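Local coordinates for rutinosidase (Aspergillus niger, PDB 6I1A), which hydrolyses rutinosides as a secreted family 5 glycoside hydrolase and probably also acts as an exo-1,3-beta-glucanase, at residues Arg70-Ile75 with Thr114-Glu119; Trp155-Asn160 with Asn165-Val170; His266-Glu271 with Asp356-Glu361. All coordinates share one frame; numbering follows the deposited sequence.

Interaction 1: residues Arg70-Ile75 with Thr114-Glu119; sequences RYATLI and TAYLKE. Unlike the reference sequence in segment 70-75: Leu74 (reference Trp).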
loop_
_atom_site.group_PDB
_atom_site.type_symbol
_atom_site.label_atom_id
_atom_site.label_comp_id
_atom_site.label_asym_id
_atom_site.label_seq_id
_atom_site.Cartn_x
_atom_site.Cartn_y
_atom_site.Cartn_z
ATOM N N ARG A 70 27.562 -27.159 -2.814
ATOM C CA ARG A 70 26.516 -26.351 -3.478
ATOM C C ARG A 70 27.136 -25.200 -4.256
ATOM O O ARG A 70 26.680 -24.907 -5.391
ATOM C CB ARG A 70 25.528 -25.856 -2.431
ATOM C CG ARG A 70 24.326 -25.109 -3.033
ATOM C CD ARG A 70 23.211 -24.911 -2.047
ATOM N NE ARG A 70 22.086 -24.153 -2.543
ATOM C CZ ARG A 70 21.031 -24.647 -3.212
ATOM N NH1 ARG A 70 21.009 -25.947 -3.517
ATOM N NH2 ARG A 70 20.058 -23.855 -3.612
ATOM N N TYR A 71 28.090 -24.481 -3.662
ATOM C CA TYR A 71 28.774 -23.385 -4.403
ATOM C C TYR A 71 29.327 -23.877 -5.748
ATOM O O TYR A 71 29.266 -23.232 -6.786
ATOM C CB TYR A 71 29.905 -22.728 -3.603
ATOM C CG TYR A 71 29.539 -22.238 -2.216
ATOM C CD1 TYR A 71 28.261 -21.777 -1.925
ATOM C CD2 TYR A 71 30.504 -22.068 -1.254
ATOM C CE1 TYR A 71 27.890 -21.357 -0.665
ATOM C CE2 TYR A 71 30.180 -21.573 -0.012
ATOM C CZ TYR A 71 28.882 -21.173 0.291
ATOM O OH TYR A 71 28.566 -20.706 1.542
ATOM N N ALA A 72 29.974 -25.045 -5.694
ATOM C CA ALA A 72 30.633 -25.596 -6.888
ATOM C C ALA A 72 29.646 -26.136 -7.916
ATOM O O ALA A 72 30.050 -26.188 -9.095
ATOM C CB ALA A 72 31.563 -26.692 -6.382
ATOM N N THR A 73 28.434 -26.491 -7.560
ATOM C CA THR A 73 27.540 -27.229 -8.466
ATOM C C THR A 73 26.252 -26.509 -8.842
ATOM O O THR A 73 25.752 -26.780 -9.939
ATOM C CB THR A 73 27.207 -28.585 -7.879
ATOM O OG1 THR A 73 26.535 -28.419 -6.638
ATOM C CG2 THR A 73 28.437 -29.461 -7.774
ATOM N N LEU A 74 25.710 -25.617 -8.033
ATOM C CA LEU A 74 24.351 -25.089 -8.333
ATOM C C LEU A 74 24.384 -24.173 -9.552
ATOM O O LEU A 74 23.485 -24.249 -10.407
ATOM C CB LEU A 74 23.802 -24.324 -7.132
ATOM C CG LEU A 74 22.369 -23.808 -7.300
ATOM C CD1 LEU A 74 21.327 -24.936 -7.188
ATOM C CD2 LEU A 74 22.022 -22.738 -6.285
ATOM N N ILE A 75 25.349 -23.247 -9.599
ATOM C CA ILE A 75 25.510 -22.282 -10.723
ATOM C C ILE A 75 26.826 -22.551 -11.394
ATOM O O ILE A 75 27.887 -22.456 -10.759
ATOM C CB ILE A 75 25.392 -20.803 -10.293
ATOM C CG1 ILE A 75 24.043 -20.541 -9.637
ATOM C CG2 ILE A 75 25.706 -19.864 -11.455
ATOM C CD1 ILE A 75 22.836 -20.654 -10.535
ATOM N N THR A 114 34.017 -16.369 -2.731
ATOM C CA THR A 114 34.446 -15.323 -3.688
ATOM C C THR A 114 35.251 -15.975 -4.836
ATOM O O THR A 114 35.353 -15.374 -5.895
ATOM C CB THR A 114 35.238 -14.194 -3.006
ATOM O OG1 THR A 114 36.406 -14.750 -2.396
ATOM C CG2 THR A 114 34.384 -13.430 -2.013
ATOM N N ALA A 115 35.829 -17.145 -4.623
ATOM C CA ALA A 115 36.501 -17.853 -5.728
ATOM C C ALA A 115 35.453 -18.306 -6.748
ATOM O O ALA A 115 35.680 -18.169 -7.966
ATOM C CB ALA A 115 37.276 -19.045 -5.219
ATOM N N TYR A 116 34.344 -18.830 -6.279
ATOM C CA TYR A 116 33.257 -19.246 -7.208
ATOM C C TYR A 116 32.639 -18.030 -7.870
ATOM O O TYR A 116 32.286 -18.069 -9.059
ATOM C CB TYR A 116 32.244 -20.112 -6.468
ATOM C CG TYR A 116 32.784 -21.450 -6.044
ATOM C CD1 TYR A 116 33.076 -22.413 -7.000
ATOM C CD2 TYR A 116 33.024 -21.728 -4.721
ATOM C CE1 TYR A 116 33.609 -23.637 -6.633
ATOM C CE2 TYR A 116 33.553 -22.956 -4.343
ATOM C CZ TYR A 116 33.854 -23.905 -5.309
ATOM O OH TYR A 116 34.409 -25.125 -4.979
ATOM N N LEU A 117 32.456 -16.952 -7.104
ATOM C CA LEU A 117 31.922 -15.697 -7.647
ATOM C C LEU A 117 32.837 -15.223 -8.789
ATOM O O LEU A 117 32.353 -14.835 -9.878
ATOM C CB LEU A 117 31.823 -14.657 -6.514
ATOM C CG LEU A 117 30.829 -13.538 -6.841
ATOM C CD1 LEU A 117 30.448 -12.771 -5.554
ATOM C CD2 LEU A 117 31.375 -12.604 -7.875
ATOM N N LYS A 118 34.145 -15.188 -8.562
ATOM C CA LYS A 118 35.091 -14.760 -9.597
ATOM C C LYS A 118 35.058 -15.682 -10.844
ATOM O O LYS A 118 35.050 -15.135 -11.960
ATOM C CB LYS A 118 36.468 -14.783 -8.981
ATOM C CG LYS A 118 37.507 -14.351 -10.013
ATOM C CD LYS A 118 38.913 -14.122 -9.439
ATOM C CE LYS A 118 39.915 -13.877 -10.545
ATOM N NZ LYS A 118 39.558 -12.715 -11.393
ATOM N N GLU A 119 34.964 -16.998 -10.651
ATOM C CA GLU A 119 34.940 -17.917 -11.842
ATOM C C GLU A 119 33.720 -17.594 -12.717
ATOM O O GLU A 119 33.843 -17.428 -13.968
ATOM C CB GLU A 119 34.899 -19.375 -11.411
ATOM C CG GLU A 119 35.103 -20.251 -12.625
ATOM C CD GLU A 119 34.496 -21.637 -12.614
ATOM O OE1 GLU A 119 33.238 -21.733 -12.636
ATOM O OE2 GLU A 119 35.294 -22.614 -12.674
#
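Tyr116 lays one face of its ring across the Tyr71-Ala72 backbone of helix 63-73, and almost everything the two segments share passes through that ring. The peptide between Tyr71 and Ala72 lies over that face, Tyr71 C above the ring centre, 4.1 Å from the plane of Tyr116, with Ala72 N shifted toward the rim. The methylene CB of Tyr71 and the methyl CB of Ala72 complete the grip. Tyr71 CB meets Tyr116 CD2 at 3.5 Å, while Ala72 CB reaches the far end of the ring, 3.7 Å from Tyr116 CE1 and 3.5 Å from Tyr116 OH. Tyr116 has CG opposite its own carbonyl carbon (chi1 -68°), which sends the ring straight out from its helix toward the other one. Tyr71 starts toward Tyr116, but past CB its ring turns off, so that its backbone and CB, rather than its phenol, do the touching. No hydrogen bond crosses; the ring packs against a peptide face and two CB carbons by van der Waals contact, and Tyr71 O, near the Tyr116 face, accepts from Trp30 NE1. The helices 63-73 and 113-128 meet here on the outer part of the TIM barrel. Tyr71 continues onto Leu31 and Tyr109 in loops, while Leu117 of the second helix reaches Ile93 and Thr95 of barrel strand 90-95 and Phe177 of helix 161-179.

Interaction 2: residues Trp155-Asn160 with Asn165-Val170; sequences WYWFYN and NYSMQV. With NAG (2-acetamido-2-deoxy-beta-D-glucopyranose), chain D; NAG (2-acetamido-2-deoxy-beta-D-glucopyranose), chain E.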
loop_
_atom_site.group_PDB
_atom_site.type_symbol
_atom_site.label_atom_id
_atom_site.label_comp_id
_atom_site.label_asym_id
_atom_site.label_seq_id
_atom_site.Cartn_x
_atom_site.Cartn_y
_atom_site.Cartn_z
ATOM N N TRP A 155 18.295 -8.142 14.460
ATOM C CA TRP A 155 18.224 -6.707 14.074
ATOM C C TRP A 155 19.336 -5.894 14.732
ATOM O O TRP A 155 19.254 -4.700 14.790
ATOM C CB TRP A 155 16.860 -6.120 14.428
ATOM C CG TRP A 155 15.654 -6.508 13.631
ATOM C CD1 TRP A 155 15.215 -5.857 12.509
ATOM C CD2 TRP A 155 14.693 -7.521 13.950
ATOM N NE1 TRP A 155 14.030 -6.397 12.125
ATOM C CE2 TRP A 155 13.678 -7.416 12.975
ATOM C CE3 TRP A 155 14.569 -8.487 14.957
ATOM C CZ2 TRP A 155 12.538 -8.229 12.954
ATOM C CZ3 TRP A 155 13.436 -9.266 14.957
ATOM C CH2 TRP A 155 12.443 -9.153 13.966
ATOM N N TYR A 156 20.383 -6.603 15.176
ATOM C CA TYR A 156 21.419 -5.967 15.992
ATOM C C TYR A 156 22.258 -4.951 15.231
ATOM O O TYR A 156 22.936 -4.101 15.870
ATOM C CB TYR A 156 22.356 -7.024 16.619
ATOM C CG TYR A 156 21.638 -8.105 17.416
ATOM C CD1 TYR A 156 21.122 -7.787 18.686
ATOM C CD2 TYR A 156 21.401 -9.370 16.945
ATOM C CE1 TYR A 156 20.476 -8.762 19.457
ATOM C CE2 TYR A 156 20.756 -10.358 17.704
ATOM C CZ TYR A 156 20.268 -10.015 18.944
ATOM O OH TYR A 156 19.581 -10.973 19.674
ATOM N N TRP A 157 22.273 -4.994 13.910
ATOM C CA TRP A 157 23.078 -4.059 13.107
ATOM C C TRP A 157 22.739 -2.591 13.399
ATOM O O TRP A 157 23.625 -1.726 13.422
ATOM C CB TRP A 157 22.870 -4.376 11.645
ATOM C CG TRP A 157 23.596 -3.506 10.666
ATOM C CD1 TRP A 157 24.851 -3.726 10.189
ATOM C CD2 TRP A 157 23.062 -2.389 9.949
ATOM N NE1 TRP A 157 25.163 -2.770 9.261
ATOM C CE2 TRP A 157 24.066 -1.960 9.049
ATOM C CE3 TRP A 157 21.842 -1.725 9.923
ATOM C CZ2 TRP A 157 23.934 -0.860 8.211
ATOM C CZ3 TRP A 157 21.684 -0.669 9.044
ATOM C CH2 TRP A 157 22.682 -0.268 8.170
ATOM N N PHE A 158 21.451 -2.282 13.569
ATOM C CA PHE A 158 21.008 -0.909 13.736
ATOM C C PHE A 158 21.658 -0.253 14.972
ATOM O O PHE A 158 21.616 -0.845 16.074
ATOM C CB PHE A 158 19.484 -0.802 13.861
ATOM C CG PHE A 158 18.792 -1.098 12.550
ATOM C CD1 PHE A 158 18.563 -0.072 11.660
ATOM C CD2 PHE A 158 18.319 -2.366 12.274
ATOM C CE1 PHE A 158 18.000 -0.338 10.415
ATOM C CE2 PHE A 158 17.693 -2.615 11.051
ATOM C CZ PHE A 158 17.525 -1.590 10.150
ATOM N N TYR A 159 22.173 0.955 14.773
ATOM C CA TYR A 159 22.680 1.885 15.837
ATOM C C TYR A 159 23.892 1.280 16.558
ATOM O O TYR A 159 24.215 1.723 17.681
ATOM C CB TYR A 159 21.585 2.176 16.866
ATOM C CG TYR A 159 20.209 2.367 16.275
ATOM C CD1 TYR A 159 19.976 3.320 15.311
ATOM C CD2 TYR A 159 19.150 1.577 16.677
ATOM C CE1 TYR A 159 18.713 3.496 14.754
ATOM C CE2 TYR A 159 17.877 1.725 16.141
ATOM C CZ TYR A 159 17.669 2.664 15.146
ATOM O OH TYR A 159 16.401 2.757 14.610
ATOM N N ASN A 160 24.561 0.308 15.959
ATOM C CA ASN A 160 25.648 -0.425 16.630
ATOM C C ASN A 160 26.963 -0.171 15.901
ATOM O O ASN A 160 27.143 -0.584 14.735
ATOM C CB ASN A 160 25.258 -1.878 16.782
ATOM C CG ASN A 160 26.321 -2.742 17.429
ATOM O OD1 ASN A 160 27.499 -2.757 17.025
ATOM N ND2 ASN A 160 25.864 -3.482 18.437
ATOM N N ASN A 165 31.278 -0.906 11.823
ATOM C CA ASN A 165 32.711 -0.984 11.490
ATOM C C ASN A 165 33.002 -2.258 10.683
ATOM O O ASN A 165 33.699 -2.240 9.684
ATOM C CB ASN A 165 33.566 -1.052 12.766
ATOM C CG ASN A 165 33.779 0.305 13.373
ATOM O OD1 ASN A 165 33.275 1.328 12.914
ATOM N ND2 ASN A 165 34.593 0.310 14.433
ATOM N N TYR A 166 32.420 -3.392 11.094
ATOM C CA TYR A 166 32.689 -4.651 10.355
ATOM C C TYR A 166 31.933 -4.647 9.004
ATOM O O TYR A 166 32.435 -5.182 8.033
ATOM C CB TYR A 166 32.358 -5.875 11.186
ATOM C CG TYR A 166 33.367 -6.131 12.288
ATOM C CD1 TYR A 166 34.693 -6.395 12.015
ATOM C CD2 TYR A 166 32.960 -6.114 13.584
ATOM C CE1 TYR A 166 35.593 -6.678 13.050
ATOM C CE2 TYR A 166 33.821 -6.396 14.618
ATOM C CZ TYR A 166 35.140 -6.653 14.352
ATOM O OH TYR A 166 35.947 -6.941 15.452
ATOM N N SER A 167 30.821 -3.919 8.902
ATOM C CA SER A 167 30.170 -3.695 7.602
ATOM C C SER A 167 31.091 -2.943 6.649
ATOM O O SER A 167 31.193 -3.272 5.437
ATOM C CB SER A 167 28.826 -2.996 7.720
ATOM O OG SER A 167 27.899 -3.693 8.550
ATOM N N MET A 168 31.780 -1.909 7.161
ATOM C CA MET A 168 32.692 -1.168 6.316
ATOM C C MET A 168 33.883 -2.034 5.945
ATOM O O MET A 168 34.373 -1.915 4.831
ATOM C CB MET A 168 33.135 0.093 7.060
ATOM C CG MET A 168 32.013 1.139 7.209
ATOM S SD MET A 168 31.105 1.558 5.744
ATOM C CE MET A 168 32.395 2.270 4.740
ATOM N N GLN A 169 34.307 -2.923 6.812
ATOM C CA GLN A 169 35.369 -3.897 6.456
ATOM C C GLN A 169 34.920 -4.798 5.318
ATOM O O GLN A 169 35.685 -5.077 4.354
ATOM C CB GLN A 169 35.812 -4.695 7.687
ATOM C CG GLN A 169 36.581 -3.832 8.679
ATOM C CD GLN A 169 37.110 -4.659 9.818
ATOM O OE1 GLN A 169 37.478 -5.797 9.647
ATOM N NE2 GLN A 169 37.159 -4.038 10.975
ATOM N N VAL A 170 33.659 -5.216 5.351
ATOM C CA VAL A 170 33.110 -6.060 4.242
ATOM C C VAL A 170 33.168 -5.267 2.951
ATOM O O VAL A 170 33.614 -5.794 1.899
ATOM C CB VAL A 170 31.655 -6.433 4.590
ATOM C CG1 VAL A 170 30.896 -6.970 3.355
ATOM C CG2 VAL A 170 31.597 -7.431 5.734
HETATM C C1 NAG D . 26.732 -4.496 19.028
HETATM C C2 NAG D . 27.429 -4.187 20.347
HETATM C C3 NAG D . 28.144 -5.479 20.769
HETATM C C4 NAG D . 27.159 -6.605 20.846
HETATM C C5 NAG D . 26.416 -6.861 19.531
HETATM C C6 NAG D . 25.264 -7.866 19.658
HETATM C C7 NAG D . 28.214 -1.938 20.784
HETATM C C8 NAG D . 29.318 -0.984 20.483
HETATM N N2 NAG D . 28.360 -3.113 20.216
HETATM O O3 NAG D . 28.646 -5.290 22.133
HETATM O O4 NAG D . 27.857 -7.858 21.126
HETATM O O5 NAG D . 25.843 -5.607 19.137
HETATM O O6 NAG D . 24.877 -8.187 18.316
HETATM O O7 NAG D . 27.244 -1.695 21.513
HETATM C C1 NAG E . 35.056 1.552 15.037
HETATM C C2 NAG E . 35.463 1.310 16.514
HETATM C C3 NAG E . 36.140 2.614 17.001
HETATM C C4 NAG E . 37.232 3.081 16.090
HETATM C C5 NAG E . 36.675 3.188 14.674
HETATM C C6 NAG E . 37.723 3.637 13.702
HETATM C C7 NAG E . 34.003 -0.124 17.831
HETATM C C8 NAG E . 32.751 -0.174 18.622
HETATM N N2 NAG E . 34.306 1.069 17.309
HETATM O O3 NAG E . 36.574 2.479 18.387
HETATM O O4 NAG E . 37.613 4.451 16.534
HETATM O O5 NAG E . 36.244 1.864 14.294
HETATM O O6 NAG E . 38.772 2.705 13.752
HETATM O O7 NAG E . 34.687 -1.152 17.615
#
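Trp157 holds CG opposite its backbone N (chi1 179°), which brings the pyrrole end of the indole nearer the helix than CB is; Ser167 keeps OG beside its own backbone N, facing the loop. The result is a single hydrogen bond, Trp157 NE1 to Ser167 OG, 3.0 Å long. The hydroxyl oxygen lies at the indole edge, 3° out of the ring plane, yet the N-H points somewhat past it, with an angle of 141°.

A type II turn runs from Trp157 to Asn160, though the backbone bond that closes it is weak. Asn160 then takes the N-cap position of helix 161-179: its OD1 accepts from His163 N, while its ND2 is joined covalently to C1 of an N-acetylglucosamine, 1.5 Å away. Tyr156 flanks that sugar, its CB 3.3 Å from O6 of the N-acetylglucosamine, and Thr162 and His163 hydrogen-bond to it. One turn into the helix, Asn165 ND2 carries a second N-acetylglucosamine through a covalent bond of the same length. Ser167 stands two residues after Asn165, in the serine place of the Asn-X-Ser sequon. The Trp157 indole also packs edge-to-face with Trp218 and Tyr222 of helix 213-233.

Chemically, Ser167 OG works in both directions: it accepts from the indole and gives its own proton to His163 O, one turn earlier in the same helix. Both polar groups are thus satisfied in a buried place, and the loop before the helix is tied to its first turns, near two glycosylated asparagines.

Interaction 3: residues His266-Glu271 with Asp356-Glu361; sequences HHYYYE and DYWCYE. With EDO (1,2-ethanediol), chain L.
The six-membered ring of Trp358 reaches into a corner between Tyr268 and Tyr270, which stand two residues apart at the end of one strand region. The outer rim of the six-membered ring makes the contacts: CZ3 and CH2 meet Tyr268, CZ2 and CH2 meet Tyr270. Against Tyr268 the planes are tilted by only 26°, but the rings are slid apart, with centroids 5.6 Å from each other, so they overlap little; Tyr268 CE1 lies 3.5 Å from Trp358 CZ3. Against Tyr270 the meeting is an offset edge-to-face stack at 61°, the indole rim turned to the tyrosine face and Trp358 CZ2 3.6 Å from Tyr270 CD2.

Different torsions make the corner. Tyr270 holds CG between its backbone N and carbonyl carbon (chi1 60°), which stands its ring up beside the indole edge, whereas Tyr268 and Trp358 both keep CG opposite the carbonyl carbon. Tyr268 CD1 in turn lies in the plane of the Tyr270 ring, at its edge, so the three side chains form a continuous aromatic cluster. In fold terms it stands at the C-terminal end of strand 261-269 of the TIM barrel, the end where enzymes of family 5 have their active site, and brings in the chain beyond the last barrel strand, 334-337.

Two polar atoms of the cluster bond to residues of strand 299-308: Tyr268 OH to Glu303 OE1, and Trp358 NE1 to Gln307 OE1. Ala305 of that strand also touches the indole. Farther along, Tyr360, with CG anti to its backbone N, carries its ring away from the cluster; its OH lies 2.5 Å from O1 of an ethanediol, probably from the crystallisation liquor, which also bonds to Gly86 O and Asn23 ND2.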
loop_
_atom_site.group_PDB
_atom_site.type_symbol
_atom_site.label_atom_id
_atom_site.label_comp_id
_atom_site.label_asym_id
_atom_site.label_seq_id
_atom_site.Cartn_x
_atom_site.Cartn_y
_atom_site.Cartn_z
ATOM N N HIS A 266 12.530 -3.340 -5.184
ATOM C CA HIS A 266 12.112 -4.762 -5.179
ATOM C C HIS A 266 10.595 -4.786 -5.214
ATOM O O HIS A 266 9.964 -4.205 -4.336
ATOM C CB HIS A 266 12.599 -5.479 -3.910
ATOM C CG HIS A 266 14.065 -5.647 -3.856
ATOM N ND1 HIS A 266 14.699 -6.304 -2.797
ATOM C CD2 HIS A 266 15.036 -5.281 -4.711
ATOM C CE1 HIS A 266 16.013 -6.302 -3.021
ATOM N NE2 HIS A 266 16.270 -5.658 -4.187
ATOM N N HIS A 267 10.009 -5.412 -6.223
ATOM C CA HIS A 267 8.534 -5.431 -6.395
ATOM C C HIS A 267 8.028 -6.862 -6.471
ATOM O O HIS A 267 8.358 -7.566 -7.451
ATOM C CB HIS A 267 8.141 -4.667 -7.693
ATOM C CG HIS A 267 8.485 -3.219 -7.657
ATOM N ND1 HIS A 267 8.149 -2.401 -6.612
ATOM C CD2 HIS A 267 9.168 -2.477 -8.565
ATOM C CE1 HIS A 267 8.588 -1.166 -6.909
ATOM N NE2 HIS A 267 9.234 -1.181 -8.084
ATOM N N TYR A 268 7.232 -7.236 -5.493
ATOM C CA TYR A 268 6.630 -8.569 -5.397
ATOM C C TYR A 268 5.144 -8.462 -5.189
ATOM O O TYR A 268 4.600 -7.426 -4.793
ATOM C CB TYR A 268 7.296 -9.343 -4.247
ATOM C CG TYR A 268 8.714 -9.768 -4.512
ATOM C CD1 TYR A 268 8.979 -10.789 -5.401
ATOM C CD2 TYR A 268 9.797 -9.145 -3.893
ATOM C CE1 TYR A 268 10.259 -11.269 -5.617
ATOM C CE2 TYR A 268 11.077 -9.639 -4.086
ATOM C CZ TYR A 268 11.303 -10.678 -4.950
ATOM O OH TYR A 268 12.586 -11.216 -5.060
ATOM N N TYR A 269 4.477 -9.565 -5.486
ATOM C CA TYR A 269 2.986 -9.616 -5.579
ATOM C C TYR A 269 2.381 -10.809 -4.869
ATOM O O TYR A 269 1.167 -10.983 -4.976
ATOM C CB TYR A 269 2.576 -9.592 -7.044
ATOM C CG TYR A 269 3.218 -8.451 -7.770
ATOM C CD1 TYR A 269 2.751 -7.141 -7.706
ATOM C CD2 TYR A 269 4.341 -8.676 -8.542
ATOM C CE1 TYR A 269 3.424 -6.088 -8.297
ATOM C CE2 TYR A 269 5.031 -7.640 -9.138
ATOM C CZ TYR A 269 4.589 -6.333 -9.016
ATOM O OH TYR A 269 5.248 -5.282 -9.569
ATOM N N TYR A 270 3.171 -11.620 -4.178
ATOM C CA TYR A 270 2.761 -12.987 -3.773
ATOM C C TYR A 270 2.055 -12.984 -2.423
ATOM O O TYR A 270 1.501 -14.044 -2.032
ATOM C CB TYR A 270 3.958 -13.953 -3.755
ATOM C CG TYR A 270 5.072 -13.570 -2.811
ATOM C CD1 TYR A 270 5.029 -13.856 -1.456
ATOM C CD2 TYR A 270 6.195 -12.905 -3.256
ATOM C CE1 TYR A 270 6.033 -13.428 -0.590
ATOM C CE2 TYR A 270 7.227 -12.502 -2.411
ATOM C CZ TYR A 270 7.157 -12.793 -1.072
ATOM O OH TYR A 270 8.206 -12.406 -0.216
ATOM N N GLU A 271 2.026 -11.843 -1.695
ATOM C CA GLU A 271 1.169 -11.758 -0.483
ATOM C C GLU A 271 0.679 -10.322 -0.308
ATOM O O GLU A 271 1.249 -9.367 -0.850
ATOM C CB GLU A 271 1.930 -12.213 0.755
ATOM C CG GLU A 271 3.153 -11.375 1.061
ATOM C CD GLU A 271 4.050 -11.941 2.174
ATOM O OE1 GLU A 271 3.909 -13.112 2.529
ATOM O OE2 GLU A 271 4.986 -11.197 2.568
ATOM N N ASP A 356 7.250 -23.295 -10.583
ATOM C CA ASP A 356 6.650 -22.934 -11.877
ATOM C C ASP A 356 6.705 -21.419 -12.155
ATOM O O ASP A 356 6.615 -21.051 -13.316
ATOM C CB ASP A 356 5.186 -23.410 -11.889
ATOM C CG ASP A 356 5.044 -24.936 -11.793
ATOM O OD1 ASP A 356 5.827 -25.614 -12.442
ATOM O OD2 ASP A 356 4.202 -25.363 -11.026
ATOM N N TYR A 357 6.852 -20.577 -11.114
ATOM C CA TYR A 357 6.736 -19.110 -11.237
ATOM C C TYR A 357 8.059 -18.419 -10.891
ATOM O O TYR A 357 8.151 -17.251 -11.259
ATOM C CB TYR A 357 5.633 -18.560 -10.325
ATOM C CG TYR A 357 4.265 -19.165 -10.653
ATOM C CD1 TYR A 357 3.846 -20.330 -10.041
ATOM C CD2 TYR A 357 3.436 -18.565 -11.596
ATOM C CE1 TYR A 357 2.593 -20.872 -10.335
ATOM C CE2 TYR A 357 2.196 -19.102 -11.918
ATOM C CZ TYR A 357 1.803 -20.245 -11.281
ATOM O OH TYR A 357 0.553 -20.747 -11.597
ATOM N N TRP A 358 9.003 -19.076 -10.244
ATOM C CA TRP A 358 10.242 -18.423 -9.714
ATOM C C TRP A 358 11.521 -18.894 -10.406
ATOM O O TRP A 358 12.592 -18.408 -9.986
ATOM C CB TRP A 358 10.318 -18.640 -8.210
ATOM C CG TRP A 358 9.278 -17.968 -7.396
ATOM C CD1 TRP A 358 8.013 -18.405 -7.197
ATOM C CD2 TRP A 358 9.422 -16.765 -6.646
ATOM N NE1 TRP A 358 7.357 -17.541 -6.350
ATOM C CE2 TRP A 358 8.207 -16.490 -6.009
ATOM C CE3 TRP A 358 10.480 -15.844 -6.500
ATOM C CZ2 TRP A 358 8.013 -15.381 -5.184
ATOM C CZ3 TRP A 358 10.289 -14.756 -5.682
ATOM C CH2 TRP A 358 9.095 -14.509 -5.022
ATOM N N CYS A 359 11.471 -19.776 -11.408
ATOM C CA CYS A 359 12.675 -20.313 -12.072
ATOM C C CYS A 359 12.855 -19.686 -13.420
ATOM O O CYS A 359 12.135 -20.026 -14.396
ATOM C CB CYS A 359 12.597 -21.817 -12.169
ATOM S SG CYS A 359 14.148 -22.482 -12.814
ATOM N N TYR A 360 13.760 -18.749 -13.559
ATOM C CA TYR A 360 13.932 -18.062 -14.839
ATOM C C TYR A 360 14.425 -19.008 -15.938
ATOM O O TYR A 360 14.086 -18.839 -17.085
ATOM C CB TYR A 360 14.885 -16.880 -14.697
ATOM C CG TYR A 360 14.712 -15.824 -15.737
ATOM C CD1 TYR A 360 13.728 -14.866 -15.621
ATOM C CD2 TYR A 360 15.460 -15.811 -16.903
ATOM C CE1 TYR A 360 13.572 -13.862 -16.556
ATOM C CE2 TYR A 360 15.328 -14.815 -17.858
ATOM C CZ TYR A 360 14.379 -13.809 -17.683
ATOM O OH TYR A 360 14.216 -12.791 -18.586
ATOM N N GLU A 361 15.290 -19.981 -15.610
ATOM C CA GLU A 361 15.829 -20.907 -16.638
ATOM C C GLU A 361 14.652 -21.697 -17.235
ATOM O O GLU A 361 14.707 -21.955 -18.443
ATOM C CB GLU A 361 16.859 -21.845 -16.049
ATOM C CG GLU A 361 18.187 -21.139 -15.779
ATOM C CD GLU A 361 19.320 -22.076 -15.417
ATOM O OE1 GLU A 361 19.022 -23.217 -15.075
ATOM O OE2 GLU A 361 20.412 -21.596 -15.265
HETATM C C1 EDO L . 15.828 -11.442 -21.120
HETATM O O1 EDO L . 15.644 -12.720 -20.677
HETATM C C2 EDO L . 14.841 -10.986 -22.105
HETATM O O2 EDO L . 15.044 -9.575 -22.342
#

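Overall arrangement
Interactions 1, 2 and 3 follow one another along the chain without overlapping and belong to different parts of one barrel. Interaction 1 joins two outer helices, interaction 2 ties a loop to a helix start, and interaction 3 is set at the barrel end where family 5 enzymes have their active site. Interactions 1 and 3 come within about 5 Å at their nearest atoms, with centres 23 Å apart, and interactions 1 and 2 within about 9 Å; neither pair touches. Interactions 2 and 3 lie on opposite sides of the chain's centre, their centres 30 Å apart, which puts the two glycosylated asparagines well away from the aromatic cluster.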